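Local coordinates for protein putative NADPH:quinone oxidoreductase (Ralstonia eutropha, PDB 3IUP) that probably reduces quinones with NADPH, which it binds, as a medium-chain oxidoreductase joining a GroES-like domain to a Rossmann-type nucleotide-binding domain, at residues E143-T146 and P147-A151; L188-I191 and C192-D195; K344-S347 and L348-L352. All blocks are in the same frame, centred on the assembly; numbering follows the deposited sequence.

Interaction 1 (E143-T146 and P147-A151); sequences EGAT and PADGA
Pro147 follows Thr146 directly and begins the short helix 147-150 that Thr146 caps. Proline suits this first turn, because its ring fixes phi at a helical value and its missing N-H is not needed there. The small Ala148 brings its CB to 3.7 Å from Thr146 OG1 and can pack closely on Leu370. Asp149 does most of the work. Its backbone N donates to Thr146 OG1 over 3.0 Å, a fairly straight bond at 160°, and in return Thr146 N donates to Asp149 OD2, again at 3.0 Å. Together these two bonds make a capping box. The second donor stands above the carboxylate, 38° out of its plane. Thr146 can turn its hydroxyl back over the helix start because chi1 of 58° sets OG1 between its own N and carbonyl carbon, while the methyl CG2 goes beside the N. Asp149 CB also lies 4.1 Å from Ala145 CB, a small apolar contact beside the box. Gly150 N then reaches back to Thr146 O over 3.3 Å, completing the first turn. Lys335 binds Gly144 O and forms a long, weak ion pair with Asp149 OD2, so the acid of the box has positive charge near it. The turn enters the fold from the loop after strand 138-140: Pro147 rests on Glu40 and Ala41 of strand 34-43, Ala148 on strand 369-372, and Ala151 on both strands.

Interaction 2 (L188-I191 and C192-D195); sequences LNQI and CLKD
Leu188 and Cys192 meet one turn apart on the inner face of helix 183-195, where CD1 of the leucine touches SG of the cysteine at 3.9 Å. Chi1 of 176° carries the leucine branch opposite its backbone N, and the cysteine thiol, small and weakly polar, fits beside it with little bulk. Both side chains are buried: Leu199 of strand 199-203 is touched by the two of them, Met163 and Val164 of helix 155-169 cover Leu188, and Leu175 of strand 175-177 meets Cys192. Ile191 shares this side, its branched chain lying on Ala160 and Leu161. Asn189 is buried too, against strand 199-203 and Ala217. Helix 183-195 joins parallel strands 175-177 and 199-203 in a beta-alpha-beta crossover, as expected of a Rossmann-type nucleotide-binding domain. Backbone bonds from each of residues 192 to 195 back to residues 188 to 191 keep the spacing regular.

The packing relaxes at Gln190, Leu193, Lys194 and Asp195. Leu193 CD1 slants across the amide of Asn189, 3.5 Å from ND2, and lies 4.0 Å from Gln190 NE2, so the leucine methyl lies against the amide groups of both. Gln190 is bent at chi2 and sends NE2 to Gln215 O. The exposed Lys194, extended as far as CE and bent at its end, leads away and touches Glu333. Asp195 and Ile191 run alongside each other, OD2 3.7 Å from the methyl CG2. An acid near the C-terminal end of a helix would be disfavoured by the partial negative charge there; the salt bridge from Arg329 to Asp195 OD2 probably offsets that cost, whereas the apolar face needs no such compensation.

Interaction 3 (K344-S347 and L348-L352); sequences KEIS and LAEVL
Ser347 OG lies obliquely to one side of the carboxylate plane of Glu350, 3.5 Å from Glu350 CD; Ile346 CB comes from the other side, beside Glu350 OE1 at 3.3 Å. At OE1, Ser347 N donates over 2.9 Å, reaching it on the anti side and 25° out of the carboxylate plane. The group gets there in two steps: CG is turned beside the glutamate's own N (chi1 -72°), which aims it at the cap, and the chain then runs on extended to reach the serine. The return bond goes from Glu350 N to Ser347 OG, 3.2 Å long. Serine suits this position: a short side chain with its hydroxyl set between N and carbonyl carbon (chi1 66°) can stand in for the carbonyl that a first-turn N-H lacks.

The pair forms a capping box at the N-terminus of the short helix 348-351, which follows strand 344-347 in the chain. That strand runs parallel to strand 369-372 in the mixed sheet that also contains strand 34-43. Val351 N closes the turn by donating to Ser347 O.

Beside this polar box lies an apolar contact. Ile346 CD1 meets Val351 CG2 at 3.9 Å, the two chains crossing at about a right angle; branched apolar side chains suit these two buried positions. Met356 of helix 354-360 covers Ile346 and Glu350, while Val351 packs on Ile371 and Leu8. Leu348, turned away from the cap, packs on Leu6 of strand 4-12, and Lys375 forms a long, weak ion pair with Glu350 OE1.

Interactions 1 and 3 are two versions of one device, a capping box at the start of a short helix, using threonine with aspartate in the first and serine with glutamate in the second. They lie close, with nearest atoms about 5 Å apart, and both rest on strand 369-372. Interaction 1 belongs to the surface, with a loop leading in; interaction 3 is partly buried, comes after a strand and adds an apolar pair. Interaction 2 differs in kind: it takes up the last two turns of helix 183-195 in the probable Rossmann-type domain, its centre about 32 Å from that of interaction 3, and relies on backbone bonds and an apolar face where the others rely on side-chain caps.

Interaction 1 (E143-T146 and P147-A151)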
ATOM      1  N   GLU A 143     -22.847 -11.751  33.440  1.00 29.62           N
ATOM      2  CA  GLU A 143     -22.942 -12.559  34.648  1.00 30.88           C
ATOM      3  C   GLU A 143     -22.099 -13.805  34.482  1.00 31.51           C
ATOM      4  O   GLU A 143     -22.075 -14.420  33.413  1.00 31.17           O
ATOM      5  CB  GLU A 143     -24.404 -12.957  34.947  1.00 32.52           C
ATOM      6  CG  GLU A 143     -24.675 -13.024  36.448  1.00 35.05           C
ATOM      7  CD  GLU A 143     -24.810 -11.634  37.065  1.00 40.38           C
ATOM      8  OE1 GLU A 143     -25.704 -10.886  36.607  1.00 45.08           O
ATOM      9  OE2 GLU A 143     -24.041 -11.281  38.004  1.00 43.89           O
ATOM     10  N   GLY A 144     -21.364 -14.147  35.532  1.00 31.94           N
ATOM     11  CA  GLY A 144     -20.531 -15.337  35.507  1.00 31.91           C
ATOM     12  C   GLY A 144     -19.210 -15.158  34.778  1.00 31.50           C
ATOM     13  O   GLY A 144     -18.466 -16.129  34.623  1.00 33.20           O
ATOM     14  N   ALA A 145     -18.887 -13.933  34.338  1.00 30.11           N
ATOM     15  CA  ALA A 145     -17.566 -13.664  33.758  1.00 27.62           C
ATOM     16  C   ALA A 145     -16.602 -13.191  34.862  1.00 26.48           C
ATOM     17  O   ALA A 145     -16.895 -12.254  35.566  1.00 27.28           O
ATOM     18  CB  ALA A 145     -17.673 -12.621  32.669  1.00 27.16           C
ATOM     19  N   THR A 146     -15.481 -13.882  35.039  1.00 24.65           N
ATOM     20  CA  THR A 146     -14.410 -13.445  35.954  1.00 23.50           C
ATOM     21  C   THR A 146     -13.610 -12.331  35.263  1.00 21.99           C
ATOM     22  O   THR A 146     -13.677 -12.198  34.045  1.00 22.15           O
ATOM     23  CB  THR A 146     -13.449 -14.598  36.233  1.00 23.56           C
ATOM     24  OG1 THR A 146     -12.902 -15.059  34.983  1.00 24.06           O
ATOM     25  CG2 THR A 146     -14.162 -15.761  36.940  1.00 23.72           C
ATOM     26  N   PRO A 147     -12.784 -11.570  36.008  1.00 21.11           N
ATOM     27  CA  PRO A 147     -11.856 -10.675  35.294  1.00 19.92           C
ATOM     28  C   PRO A 147     -11.027 -11.388  34.212  1.00 19.96           C
ATOM     29  O   PRO A 147     -10.898 -10.860  33.109  1.00 19.36           O
ATOM     30  CB  PRO A 147     -10.970 -10.146  36.425  1.00 20.11           C
ATOM     31  CG  PRO A 147     -12.002 -10.008  37.550  1.00 20.70           C
ATOM     32  CD  PRO A 147     -12.767 -11.308  37.468  1.00 21.25           C
ATOM     33  N   ALA A 148     -10.510 -12.581  34.512  1.00 20.01           N
ATOM     34  CA  ALA A 148      -9.804 -13.365  33.481  1.00 21.34           C
ATOM     35  C   ALA A 148     -10.621 -13.551  32.207  1.00 21.63           C
ATOM     36  O   ALA A 148     -10.104 -13.353  31.087  1.00 21.61           O
ATOM     37  CB  ALA A 148      -9.364 -14.700  34.000  1.00 20.83           C
ATOM     38  N   ASP A 149     -11.897 -13.905  32.363  1.00 22.05           N
ATOM     39  CA  ASP A 149     -12.793 -14.078  31.221  1.00 22.62           C
ATOM     40  C   ASP A 149     -12.931 -12.818  30.357  1.00 22.01           C
ATOM     41  O   ASP A 149     -13.152 -12.921  29.164  1.00 22.06           O
ATOM     42  CB  ASP A 149     -14.218 -14.544  31.672  1.00 23.53           C
ATOM     43  CG  ASP A 149     -14.227 -15.938  32.278  1.00 26.01           C
ATOM     44  OD1 ASP A 149     -13.367 -16.780  31.904  1.00 31.77           O
ATOM     45  OD2 ASP A 149     -15.095 -16.213  33.141  1.00 28.42           O
ATOM     46  N   GLY A 150     -12.798 -11.640  30.955  1.00 20.89           N
ATOM     47  CA  GLY A 150     -12.929 -10.382  30.238  1.00 19.55           C
ATOM     48  C   GLY A 150     -11.678  -9.583  30.012  1.00 18.98           C
ATOM     49  O   GLY A 150     -11.745  -8.456  29.547  1.00 19.64           O
ATOM     50  N   ALA A 151     -10.533 -10.162  30.329  1.00 18.00           N
ATOM     51  CA  ALA A 151      -9.262  -9.436  30.334  1.00 18.26           C
ATOM     52  C   ALA A 151      -8.864  -8.925  28.948  1.00 18.45           C
ATOM     53  O   ALA A 151      -8.104  -7.962  28.827  1.00 18.02           O
ATOM     54  CB  ALA A 151      -8.192 -10.354  30.864  1.00 18.78           C
TER

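Interaction 2 (L188-I191 and C192-D195)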
ATOM      1  N   LEU A 188     -11.027 -14.987  14.876  1.00 16.46           N
ATOM      2  CA  LEU A 188     -11.504 -14.633  13.549  1.00 15.54           C
ATOM      3  C   LEU A 188     -12.104 -15.833  12.836  1.00 15.82           C
ATOM      4  O   LEU A 188     -13.165 -15.767  12.219  1.00 15.38           O
ATOM      5  CB  LEU A 188     -10.379 -13.996  12.736  1.00 15.69           C
ATOM      6  CG  LEU A 188     -10.811 -13.705  11.294  1.00 16.17           C
ATOM      7  CD1 LEU A 188     -11.911 -12.580  11.263  1.00 16.00           C
ATOM      8  CD2 LEU A 188      -9.533 -13.322  10.486  1.00 15.44           C
ATOM      9  N   ASN A 189     -11.444 -16.974  12.970  1.00 15.84           N
ATOM     10  CA  ASN A 189     -11.971 -18.185  12.365  1.00 16.56           C
ATOM     11  C   ASN A 189     -13.348 -18.537  12.954  1.00 16.73           C
ATOM     12  O   ASN A 189     -14.248 -18.892  12.228  1.00 16.79           O
ATOM     13  CB  ASN A 189     -11.003 -19.332  12.552  1.00 16.10           C
ATOM     14  CG  ASN A 189     -11.517 -20.608  11.940  1.00 17.19           C
ATOM     15  OD1 ASN A 189     -11.727 -20.675  10.731  1.00 17.35           O
ATOM     16  ND2 ASN A 189     -11.701 -21.628  12.771  1.00 16.78           N
ATOM     17  N   GLN A 190     -13.537 -18.394  14.266  1.00 17.14           N
ATOM     18  CA  GLN A 190     -14.864 -18.643  14.850  1.00 17.71           C
ATOM     19  C   GLN A 190     -15.958 -17.662  14.355  1.00 17.64           C
ATOM     20  O   GLN A 190     -17.106 -18.045  14.143  1.00 16.62           O
ATOM     21  CB  GLN A 190     -14.812 -18.672  16.382  1.00 17.53           C
ATOM     22  CG  GLN A 190     -13.991 -19.861  16.997  1.00 18.72           C
ATOM     23  CD  GLN A 190     -14.422 -21.204  16.414  1.00 21.16           C
ATOM     24  OE1 GLN A 190     -15.610 -21.486  16.363  1.00 24.05           O
ATOM     25  NE2 GLN A 190     -13.480 -21.988  15.910  1.00 21.15           N
ATOM     26  N   ILE A 191     -15.590 -16.394  14.221  1.00 18.01           N
ATOM     27  CA  ILE A 191     -16.512 -15.386  13.677  1.00 17.90           C
ATOM     28  C   ILE A 191     -16.954 -15.800  12.287  1.00 18.18           C
ATOM     29  O   ILE A 191     -18.130 -15.803  11.957  1.00 18.34           O
ATOM     30  CB  ILE A 191     -15.837 -13.977  13.613  1.00 17.68           C
ATOM     31  CG1 ILE A 191     -15.630 -13.396  14.988  1.00 17.09           C
ATOM     32  CG2 ILE A 191     -16.651 -13.009  12.758  1.00 18.02           C
ATOM     33  CD1 ILE A 191     -14.613 -12.239  14.968  1.00 20.02           C
ATOM     34  N   CYS A 192     -15.990 -16.129  11.437  1.00 17.42           N
ATOM     35  CA  CYS A 192     -16.304 -16.457  10.075  1.00 17.52           C
ATOM     36  C   CYS A 192     -17.124 -17.747   9.942  1.00 17.53           C
ATOM     37  O   CYS A 192     -18.010 -17.835   9.089  1.00 17.93           O
ATOM     38  CB  CYS A 192     -15.024 -16.527   9.258  1.00 17.14           C
ATOM     39  SG  CYS A 192     -14.189 -14.919   9.050  1.00 19.61           S
ATOM     40  N   LEU A 193     -16.848 -18.733  10.802  1.00 18.11           N
ATOM     41  CA  LEU A 193     -17.641 -19.961  10.844  1.00 18.99           C
ATOM     42  C   LEU A 193     -19.078 -19.639  11.256  1.00 19.72           C
ATOM     43  O   LEU A 193     -20.011 -20.075  10.612  1.00 20.94           O
ATOM     44  CB  LEU A 193     -17.019 -21.019  11.760  1.00 18.00           C
ATOM     45  CG  LEU A 193     -15.792 -21.718  11.159  1.00 19.64           C
ATOM     46  CD1 LEU A 193     -15.023 -22.507  12.258  1.00 19.96           C
ATOM     47  CD2 LEU A 193     -16.154 -22.607   9.983  1.00 20.78           C
ATOM     48  N   LYS A 194     -19.241 -18.836  12.286  1.00 21.33           N
ATOM     49  CA  LYS A 194     -20.588 -18.549  12.775  1.00 22.75           C
ATOM     50  C   LYS A 194     -21.352 -17.669  11.800  1.00 22.35           C
ATOM     51  O   LYS A 194     -22.574 -17.866  11.607  1.00 23.28           O
ATOM     52  CB  LYS A 194     -20.517 -17.869  14.123  1.00 22.36           C
ATOM     53  CG  LYS A 194     -21.865 -17.449  14.723  1.00 26.89           C
ATOM     54  CD  LYS A 194     -21.639 -17.035  16.191  1.00 29.46           C
ATOM     55  CE  LYS A 194     -22.932 -16.610  16.879  1.00 31.85           C
ATOM     56  NZ  LYS A 194     -23.753 -17.798  17.251  1.00 34.12           N
ATOM     57  N   ASP A 195     -20.656 -16.705  11.200  1.00 22.02           N
ATOM     58  CA  ASP A 195     -21.304 -15.758  10.305  1.00 21.90           C
ATOM     59  C   ASP A 195     -21.337 -16.198   8.842  1.00 21.32           C
ATOM     60  O   ASP A 195     -21.939 -15.522   8.019  1.00 22.46           O
ATOM     61  CB  ASP A 195     -20.644 -14.387  10.424  1.00 21.55           C
ATOM     62  CG  ASP A 195     -20.721 -13.799  11.830  1.00 25.05           C
ATOM     63  OD1 ASP A 195     -21.191 -14.483  12.780  1.00 29.80           O
ATOM     64  OD2 ASP A 195     -20.273 -12.643  12.019  1.00 25.87           O
TER

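Interaction 3 (K344-S347 and L348-L352)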
ATOM      1  N   LYS A 344      -0.192 -19.062  31.141  1.00 23.43           N
ATOM      2  CA  LYS A 344       0.202 -18.843  32.528  1.00 23.49           C
ATOM      3  C   LYS A 344      -0.407 -17.526  33.034  1.00 22.81           C
ATOM      4  O   LYS A 344      -0.576 -16.589  32.253  1.00 22.00           O
ATOM      5  CB  LYS A 344       1.728 -18.795  32.643  1.00 24.21           C
ATOM      6  CG  LYS A 344       2.300 -18.963  34.067  1.00 28.04           C
ATOM      7  CD  LYS A 344       3.854 -19.068  33.955  1.00 32.52           C
ATOM      8  CE  LYS A 344       4.526 -19.477  35.263  1.00 37.50           C
ATOM      9  NZ  LYS A 344       4.388 -20.966  35.519  1.00 41.12           N
ATOM     10  N   GLU A 345      -0.791 -17.487  34.304  1.00 21.32           N
ATOM     11  CA  GLU A 345      -1.164 -16.236  34.969  1.00 21.86           C
ATOM     12  C   GLU A 345      -0.066 -15.866  35.949  1.00 20.64           C
ATOM     13  O   GLU A 345       0.311 -16.690  36.806  1.00 19.64           O
ATOM     14  CB  GLU A 345      -2.481 -16.371  35.707  1.00 22.68           C
ATOM     15  CG  GLU A 345      -2.884 -15.104  36.467  1.00 26.49           C
ATOM     16  CD  GLU A 345      -4.252 -15.182  37.127  1.00 32.73           C
ATOM     17  OE1 GLU A 345      -5.258 -15.317  36.408  1.00 39.00           O
ATOM     18  OE2 GLU A 345      -4.339 -15.064  38.360  1.00 37.74           O
ATOM     19  N   ILE A 346       0.465 -14.647  35.826  1.00 18.34           N
ATOM     20  CA  ILE A 346       1.604 -14.238  36.638  1.00 19.08           C
ATOM     21  C   ILE A 346       1.332 -12.968  37.418  1.00 18.71           C
ATOM     22  O   ILE A 346       0.477 -12.167  37.036  1.00 19.18           O
ATOM     23  CB  ILE A 346       2.872 -14.044  35.768  1.00 19.32           C
ATOM     24  CG1 ILE A 346       2.662 -12.958  34.706  1.00 18.71           C
ATOM     25  CG2 ILE A 346       3.265 -15.357  35.059  1.00 20.28           C
ATOM     26  CD1 ILE A 346       3.931 -12.633  33.892  1.00 20.05           C
ATOM     27  N   SER A 347       2.067 -12.769  38.508  1.00 17.58           N
ATOM     28  CA  SER A 347       2.028 -11.535  39.265  1.00 18.81           C
ATOM     29  C   SER A 347       2.729 -10.391  38.554  1.00 18.00           C
ATOM     30  O   SER A 347       3.552 -10.558  37.641  1.00 18.46           O
ATOM     31  CB  SER A 347       2.704 -11.703  40.639  1.00 18.35           C
ATOM     32  OG  SER A 347       4.089 -11.944  40.471  1.00 19.60           O
ATOM     33  N   LEU A 348       2.530  -9.210  39.101  1.00 19.12           N
ATOM     34  CA  LEU A 348       3.245  -8.027  38.598  1.00 20.30           C
ATOM     35  C   LEU A 348       4.772  -8.158  38.670  1.00 20.85           C
ATOM     36  O   LEU A 348       5.475  -7.921  37.693  1.00 21.82           O
ATOM     37  CB  LEU A 348       2.745  -6.795  39.367  1.00 20.22           C
ATOM     38  CG  LEU A 348       2.751  -5.500  38.617  1.00 23.93           C
ATOM     39  CD1 LEU A 348       1.912  -5.511  37.369  1.00 21.10           C
ATOM     40  CD2 LEU A 348       2.270  -4.389  39.593  1.00 22.32           C
ATOM     41  N   ALA A 349       5.281  -8.626  39.797  1.00 20.15           N
ATOM     42  CA  ALA A 349       6.727  -8.862  39.956  1.00 21.19           C
ATOM     43  C   ALA A 349       7.274  -9.884  38.945  1.00 21.32           C
ATOM     44  O   ALA A 349       8.391  -9.728  38.419  1.00 21.37           O
ATOM     45  CB  ALA A 349       7.028  -9.290  41.348  1.00 21.14           C
ATOM     46  N   GLU A 350       6.467 -10.899  38.633  1.00 20.22           N
ATOM     47  CA  GLU A 350       6.881 -11.923  37.677  1.00 20.50           C
ATOM     48  C   GLU A 350       6.980 -11.456  36.215  1.00 19.30           C
ATOM     49  O   GLU A 350       7.674 -12.076  35.417  1.00 20.37           O
ATOM     50  CB  GLU A 350       5.931 -13.132  37.799  1.00 20.91           C
ATOM     51  CG  GLU A 350       6.130 -13.934  39.048  1.00 22.53           C
ATOM     52  CD  GLU A 350       5.092 -15.066  39.217  1.00 25.95           C
ATOM     53  OE1 GLU A 350       3.920 -14.962  38.768  1.00 21.24           O
ATOM     54  OE2 GLU A 350       5.460 -16.098  39.837  1.00 31.14           O
ATOM     55  N   VAL A 351       6.319 -10.344  35.857  1.00 18.43           N
ATOM     56  CA  VAL A 351       6.486  -9.734  34.566  1.00 19.73           C
ATOM     57  C   VAL A 351       7.964  -9.385  34.349  1.00 19.71           C
ATOM     58  O   VAL A 351       8.441  -9.410  33.218  1.00 21.51           O
ATOM     59  CB  VAL A 351       5.574  -8.472  34.425  1.00 19.45           C
ATOM     60  CG1 VAL A 351       5.744  -7.738  33.097  1.00 20.31           C
ATOM     61  CG2 VAL A 351       4.091  -8.848  34.703  1.00 19.85           C
ATOM     62  N   LEU A 352       8.637  -9.052  35.422  1.00 21.35           N
ATOM     63  CA  LEU A 352      10.025  -8.603  35.327  1.00 23.02           C
ATOM     64  C   LEU A 352      11.018  -9.712  35.641  1.00 23.56           C
ATOM     65  O   LEU A 352      12.196  -9.440  35.793  1.00 25.12           O
ATOM     66  CB  LEU A 352      10.252  -7.356  36.189  1.00 22.73           C
ATOM     67  CG  LEU A 352       9.370  -6.164  35.772  1.00 23.34           C
ATOM     68  CD1 LEU A 352       9.770  -4.900  36.597  1.00 24.03           C
ATOM     69  CD2 LEU A 352       9.375  -5.855  34.282  1.00 27.21           C
TER